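Local atomic coordinates of 1-deoxy-D-xylulose 5-phosphate reductoisomerase (Zymomonas mobilis, PDB entry 1R0K), a protein that catalyses the NADPH-dependent rearrangement and reduction of 1-deoxy-D-xylulose 5-phosphate to 2-C-methyl-D-erythritol 4-phosphate, a step of isoprenoid biosynthesis that requires a divalent metal ion. Residues Glu152-Arg165 / Lys218-Ile231. Sequence-based numbering, arbitrary orientation.
Sequences EHNAIFQCFPHHNR and KGLELIEAFHLFQI
His153 illustrates how a polar knob can lock two helices, 152-159 and 218-229, together: its ring enters a hole formed by Glu221, Glu224, Ala225 and Leu228. His153 NE2 donates a nearly straight hydrogen bond (167°, 3.0 Å) to Glu221 O, which also accepts Ala225 N within its own helix. With its CG beside its backbone N, the His153 ring lies across the Leu228 side chain, whose CD1 makes a CH-pi contact over one face, toward the rim, while Glu224 OE1 lies 3.2 Å from His153 CE1 at the ring edge. Replacing His153 by an alanine is likely to leave Glu221 O without its cross-helix donor and to open a gap beside Leu228.

Apolar packing takes over further along. Ile156 CG2 sits over one face of Phe229, 3.5 Å from the ring centroid, and Phe160 meets the same ring obliquely, planes at 42°.

Charges gather at the other end. Glu152 OE1 and Glu221 OE1, both acceptors, lie 3.1 Å apart. Lys218 NZ, held also by Thr174 O, probably offsets this by bridging Glu221 OE1 (2.7 Å) and, more weakly, Glu152 OE2 (3.0 Å); a water donates to both acids. The helices, crossing at -33°, thus gather Glu152, Glu221 and Lys218, all predicted substrate ligands and the acids also predicted manganese ligands, consistent with the DXR-family active site.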
loop_
_atom_site.group_PDB
_atom_site.type_symbol
_atom_site.label_atom_id
_atom_site.label_comp_id
_atom_site.label_asym_id
_atom_site.label_seq_id
_atom_site.Cartn_x
_atom_site.Cartn_y
_atom_site.Cartn_z
ATOM N N GLU B 152 -11.872 -4.321 4.735
ATOM C CA GLU B 152 -11.373 -4.721 3.429
ATOM C C GLU B 152 -11.595 -3.653 2.365
ATOM O O GLU B 152 -10.701 -3.351 1.571
ATOM C CB GLU B 152 -12.045 -6.019 2.978
ATOM C CG GLU B 152 -11.718 -7.252 3.820
ATOM C CD GLU B 152 -12.508 -7.334 5.116
ATOM O OE1 GLU B 152 -13.526 -6.619 5.266
ATOM O OE2 GLU B 152 -12.113 -8.138 5.982
ATOM N N HIS B 153 -12.793 -3.085 2.342
ATOM C CA HIS B 153 -13.111 -2.073 1.350
ATOM C C HIS B 153 -12.290 -0.817 1.524
ATOM O O HIS B 153 -11.854 -0.226 0.538
ATOM C CB HIS B 153 -14.598 -1.736 1.404
ATOM C CG HIS B 153 -15.480 -2.912 1.148
ATOM N ND1 HIS B 153 -16.671 -3.112 1.814
ATOM C CD2 HIS B 153 -15.330 -3.970 0.315
ATOM C CE1 HIS B 153 -17.215 -4.243 1.403
ATOM N NE2 HIS B 153 -16.422 -4.783 0.494
ATOM N N ASN B 154 -12.083 -0.399 2.772
ATOM C CA ASN B 154 -11.304 0.809 3.021
ATOM C C ASN B 154 -9.850 0.556 2.636
ATOM O O ASN B 154 -9.178 1.436 2.093
ATOM C CB ASN B 154 -11.410 1.222 4.495
ATOM C CG ASN B 154 -10.751 2.555 4.766
ATOM O OD1 ASN B 154 -9.572 2.620 5.116
ATOM N ND2 ASN B 154 -11.506 3.636 4.579
ATOM N N ALA B 155 -9.378 -0.659 2.902
ATOM C CA ALA B 155 -8.011 -1.043 2.564
ATOM C C ALA B 155 -7.849 -0.995 1.048
ATOM O O ALA B 155 -6.844 -0.502 0.532
ATOM C CB ALA B 155 -7.724 -2.454 3.076
ATOM N N ILE B 156 -8.839 -1.524 0.335
ATOM C CA ILE B 156 -8.789 -1.512 -1.124
ATOM C C ILE B 156 -8.793 -0.069 -1.607
ATOM O O ILE B 156 -7.988 0.322 -2.454
ATOM C CB ILE B 156 -9.982 -2.257 -1.730
ATOM C CG1 ILE B 156 -9.901 -3.742 -1.347
ATOM C CG2 ILE B 156 -9.983 -2.089 -3.254
ATOM C CD1 ILE B 156 -11.139 -4.548 -1.697
ATOM N N PHE B 157 -9.692 0.728 -1.045
ATOM C CA PHE B 157 -9.794 2.127 -1.415
ATOM C C PHE B 157 -8.458 2.880 -1.262
ATOM O O PHE B 157 -8.084 3.680 -2.131
ATOM C CB PHE B 157 -10.882 2.794 -0.576
ATOM C CG PHE B 157 -11.191 4.186 -1.005
ATOM C CD1 PHE B 157 -10.373 5.242 -0.621
ATOM C CD2 PHE B 157 -12.287 4.443 -1.819
ATOM C CE1 PHE B 157 -10.645 6.532 -1.043
ATOM C CE2 PHE B 157 -12.566 5.732 -2.245
ATOM C CZ PHE B 157 -11.744 6.777 -1.856
ATOM N N GLN B 158 -7.738 2.624 -0.171
ATOM C CA GLN B 158 -6.457 3.292 0.073
ATOM C C GLN B 158 -5.345 2.844 -0.879
ATOM O O GLN B 158 -4.322 3.505 -0.990
ATOM C CB GLN B 158 -5.998 3.071 1.521
ATOM C CG GLN B 158 -6.873 3.773 2.565
ATOM C CD GLN B 158 -6.262 3.766 3.956
ATOM O OE1 GLN B 158 -5.066 4.011 4.121
ATOM N NE2 GLN B 158 -7.088 3.505 4.970
ATOM N N CYS B 159 -5.554 1.724 -1.561
ATOM C CA CYS B 159 -4.568 1.184 -2.494
ATOM C C CYS B 159 -5.054 1.216 -3.946
ATOM O O CYS B 159 -4.350 0.753 -4.841
ATOM C CB CYS B 159 -4.255 -0.273 -2.138
ATOM S SG CYS B 159 -3.665 -0.548 -0.454
ATOM N N PHE B 160 -6.244 1.766 -4.165
ATOM C CA PHE B 160 -6.888 1.817 -5.483
ATOM C C PHE B 160 -6.589 3.055 -6.329
ATOM O O PHE B 160 -6.555 4.173 -5.824
ATOM C CB PHE B 160 -8.409 1.702 -5.287
ATOM C CG PHE B 160 -9.175 1.403 -6.547
ATOM C CD1 PHE B 160 -9.299 0.095 -7.006
ATOM C CD2 PHE B 160 -9.777 2.430 -7.276
ATOM C CE1 PHE B 160 -10.014 -0.193 -8.177
ATOM C CE2 PHE B 160 -10.493 2.156 -8.447
ATOM C CZ PHE B 160 -10.612 0.837 -8.899
ATOM N N PRO B 161 -6.381 2.871 -7.643
ATOM C CA PRO B 161 -6.099 4.020 -8.510
ATOM C C PRO B 161 -7.412 4.687 -8.925
ATOM O O PRO B 161 -7.973 4.382 -9.976
ATOM C CB PRO B 161 -5.381 3.383 -9.693
ATOM C CG PRO B 161 -6.119 2.079 -9.840
ATOM C CD PRO B 161 -6.255 1.605 -8.388
ATOM N N HIS B 162 -7.902 5.594 -8.091
ATOM C CA HIS B 162 -9.152 6.292 -8.377
ATOM C C HIS B 162 -9.027 7.086 -9.679
ATOM O O HIS B 162 -8.015 7.735 -9.918
ATOM C CB HIS B 162 -9.499 7.236 -7.218
ATOM C CG HIS B 162 -9.436 6.584 -5.869
ATOM N ND1 HIS B 162 -10.249 5.528 -5.513
ATOM C CD2 HIS B 162 -8.633 6.816 -4.803
ATOM C CE1 HIS B 162 -9.946 5.135 -4.288
ATOM N NE2 HIS B 162 -8.968 5.900 -3.835
ATOM N N HIS B 163 -10.053 7.021 -10.523
ATOM C CA HIS B 163 -10.052 7.743 -11.796
ATOM C C HIS B 163 -9.145 7.090 -12.846
ATOM O O HIS B 163 -8.970 7.623 -13.945
ATOM C CB HIS B 163 -9.624 9.201 -11.575
ATOM C CG HIS B 163 -10.426 9.910 -10.529
ATOM N ND1 HIS B 163 -9.845 10.689 -9.549
ATOM C CD2 HIS B 163 -11.759 9.952 -10.300
ATOM C CE1 HIS B 163 -10.787 11.175 -8.761
ATOM N NE2 HIS B 163 -11.957 10.743 -9.194
ATOM N N ASN B 164 -8.567 5.944 -12.498
ATOM C CA ASN B 164 -7.697 5.203 -13.408
ATOM C C ASN B 164 -7.878 3.703 -13.190
ATOM O O ASN B 164 -6.906 2.968 -13.050
ATOM C CB ASN B 164 -6.229 5.577 -13.177
ATOM C CG ASN B 164 -5.868 6.921 -13.780
ATOM O OD1 ASN B 164 -6.026 7.135 -14.983
ATOM N ND2 ASN B 164 -5.376 7.831 -12.947
ATOM N N ARG B 165 -9.131 3.259 -13.179
ATOM C CA ARG B 165 -9.464 1.859 -12.951
ATOM C C ARG B 165 -8.726 0.856 -13.830
ATOM O O ARG B 165 -8.516 -0.284 -13.419
ATOM C CB ARG B 165 -10.970 1.640 -13.116
ATOM C CG ARG B 165 -11.825 2.467 -12.179
ATOM C CD ARG B 165 -13.236 1.898 -12.100
ATOM N NE ARG B 165 -13.905 1.905 -13.398
ATOM C CZ ARG B 165 -14.395 2.996 -13.976
ATOM N NH1 ARG B 165 -14.296 4.173 -13.371
ATOM N NH2 ARG B 165 -14.980 2.911 -15.161
ATOM N N LYS B 218 -17.748 -12.994 3.461
ATOM C CA LYS B 218 -16.781 -12.716 2.400
ATOM C C LYS B 218 -17.458 -12.595 1.049
ATOM O O LYS B 218 -17.045 -11.788 0.214
ATOM C CB LYS B 218 -15.709 -13.807 2.313
ATOM C CG LYS B 218 -14.564 -13.620 3.271
ATOM C CD LYS B 218 -13.879 -12.276 3.062
ATOM C CE LYS B 218 -13.266 -11.823 4.369
ATOM N NZ LYS B 218 -12.592 -10.515 4.285
ATOM N N GLY B 219 -18.483 -13.416 0.827
ATOM C CA GLY B 219 -19.201 -13.364 -0.433
ATOM C C GLY B 219 -19.891 -12.020 -0.577
ATOM O O GLY B 219 -19.901 -11.428 -1.655
ATOM N N LEU B 220 -20.464 -11.533 0.520
ATOM C CA LEU B 220 -21.154 -10.248 0.506
ATOM C C LEU B 220 -20.148 -9.120 0.305
ATOM O O LEU B 220 -20.430 -8.131 -0.373
ATOM C CB LEU B 220 -21.927 -10.053 1.811
ATOM C CG LEU B 220 -22.952 -11.159 2.087
ATOM C CD1 LEU B 220 -23.596 -10.941 3.441
ATOM C CD2 LEU B 220 -24.001 -11.168 0.990
ATOM N N GLU B 221 -18.972 -9.272 0.899
ATOM C CA GLU B 221 -17.921 -8.277 0.755
ATOM C C GLU B 221 -17.487 -8.185 -0.703
ATOM O O GLU B 221 -17.189 -7.106 -1.205
ATOM C CB GLU B 221 -16.727 -8.642 1.642
ATOM C CG GLU B 221 -16.934 -8.263 3.093
ATOM C CD GLU B 221 -15.846 -8.797 3.998
ATOM O OE1 GLU B 221 -14.697 -8.915 3.536
ATOM O OE2 GLU B 221 -16.142 -9.082 5.178
ATOM N N LEU B 222 -17.455 -9.324 -1.383
ATOM C CA LEU B 222 -17.069 -9.358 -2.784
ATOM C C LEU B 222 -18.087 -8.584 -3.611
ATOM O O LEU B 222 -17.731 -7.829 -4.519
ATOM C CB LEU B 222 -17.014 -10.802 -3.278
ATOM C CG LEU B 222 -16.769 -10.991 -4.770
ATOM C CD1 LEU B 222 -15.427 -10.390 -5.164
ATOM C CD2 LEU B 222 -16.808 -12.477 -5.097
ATOM N N ILE B 223 -19.360 -8.784 -3.293
ATOM C CA ILE B 223 -20.421 -8.109 -4.014
ATOM C C ILE B 223 -20.287 -6.607 -3.815
ATOM O O ILE B 223 -20.333 -5.845 -4.775
ATOM C CB ILE B 223 -21.803 -8.594 -3.536
ATOM C CG1 ILE B 223 -21.995 -10.056 -3.950
ATOM C CG2 ILE B 223 -22.906 -7.723 -4.128
ATOM C CD1 ILE B 223 -23.266 -10.682 -3.430
ATOM N N GLU B 224 -20.097 -6.190 -2.569
ATOM C CA GLU B 224 -19.940 -4.773 -2.264
ATOM C C GLU B 224 -18.740 -4.184 -2.992
ATOM O O GLU B 224 -18.818 -3.080 -3.536
ATOM C CB GLU B 224 -19.735 -4.569 -0.769
ATOM C CG GLU B 224 -20.901 -4.960 0.100
ATOM C CD GLU B 224 -20.580 -4.777 1.571
ATOM O OE1 GLU B 224 -19.982 -5.703 2.169
ATOM O OE2 GLU B 224 -20.904 -3.698 2.116
ATOM N N ALA B 225 -17.629 -4.919 -2.983
ATOM C CA ALA B 225 -16.404 -4.465 -3.637
ATOM C C ALA B 225 -16.625 -4.278 -5.130
ATOM O O ALA B 225 -16.110 -3.336 -5.740
ATOM C CB ALA B 225 -15.284 -5.467 -3.399
ATOM N N PHE B 226 -17.391 -5.186 -5.720
ATOM C CA PHE B 226 -17.670 -5.121 -7.146
ATOM C C PHE B 226 -18.339 -3.798 -7.525
ATOM O O PHE B 226 -17.994 -3.193 -8.539
ATOM C CB PHE B 226 -18.563 -6.295 -7.550
ATOM C CG PHE B 226 -18.998 -6.262 -8.992
ATOM C CD1 PHE B 226 -18.088 -6.504 -10.019
ATOM C CD2 PHE B 226 -20.312 -5.950 -9.330
ATOM C CE1 PHE B 226 -18.477 -6.432 -11.354
ATOM C CE2 PHE B 226 -20.711 -5.873 -10.660
ATOM C CZ PHE B 226 -19.789 -6.112 -11.665
ATOM N N HIS B 227 -19.290 -3.348 -6.713
ATOM C CA HIS B 227 -19.988 -2.099 -6.997
ATOM C C HIS B 227 -19.146 -0.883 -6.647
ATOM O O HIS B 227 -19.186 0.121 -7.340
ATOM C CB HIS B 227 -21.317 -2.042 -6.243
ATOM C CG HIS B 227 -22.387 -2.889 -6.855
ATOM N ND1 HIS B 227 -22.775 -4.103 -6.326
ATOM C CD2 HIS B 227 -23.134 -2.710 -7.972
ATOM C CE1 HIS B 227 -23.714 -4.632 -7.090
ATOM N NE2 HIS B 227 -23.950 -3.807 -8.095
ATOM N N LEU B 228 -18.378 -0.978 -5.571
ATOM C CA LEU B 228 -17.531 0.131 -5.152
ATOM C C LEU B 228 -16.416 0.469 -6.130
ATOM O O LEU B 228 -16.155 1.639 -6.402
ATOM C CB LEU B 228 -16.878 -0.178 -3.808
ATOM C CG LEU B 228 -17.705 -0.063 -2.534
ATOM C CD1 LEU B 228 -16.961 -0.743 -1.388
ATOM C CD2 LEU B 228 -17.966 1.404 -2.227
ATOM N N PHE B 229 -15.755 -0.553 -6.655
ATOM C CA PHE B 229 -14.616 -0.322 -7.518
ATOM C C PHE B 229 -14.811 -0.452 -9.020
ATOM O O PHE B 229 -13.924 -0.112 -9.797
ATOM C CB PHE B 229 -13.461 -1.168 -6.984
ATOM C CG PHE B 229 -13.183 -0.896 -5.528
ATOM C CD1 PHE B 229 -12.691 0.347 -5.130
ATOM C CD2 PHE B 229 -13.537 -1.816 -4.550
ATOM C CE1 PHE B 229 -12.568 0.672 -3.774
ATOM C CE2 PHE B 229 -13.419 -1.504 -3.189
ATOM C CZ PHE B 229 -12.937 -0.258 -2.801
ATOM N N GLN B 230 -15.976 -0.936 -9.422
ATOM C CA GLN B 230 -16.321 -1.022 -10.836
ATOM C C GLN B 230 -15.311 -1.653 -11.791
ATOM O O GLN B 230 -15.109 -1.150 -12.895
ATOM C CB GLN B 230 -16.663 0.387 -11.333
ATOM C CG GLN B 230 -17.717 1.101 -10.488
ATOM C CD GLN B 230 -19.139 0.658 -10.803
ATOM O OE1 GLN B 230 -19.684 0.992 -11.855
ATOM N NE2 GLN B 230 -19.744 -0.098 -9.891
ATOM N N ILE B 231 -14.659 -2.733 -11.380
ATOM C CA ILE B 231 -13.731 -3.408 -12.280
ATOM C C ILE B 231 -14.321 -4.788 -12.555
ATOM O O ILE B 231 -15.146 -5.278 -11.786
ATOM C CB ILE B 231 -12.304 -3.567 -11.679
ATOM C CG1 ILE B 231 -12.329 -4.491 -10.467
ATOM C CG2 ILE B 231 -11.728 -2.199 -11.317
ATOM C CD1 ILE B 231 -10.943 -4.849 -9.963
HETATM O O HOH W 1 -14.414 -9.687 6.850
#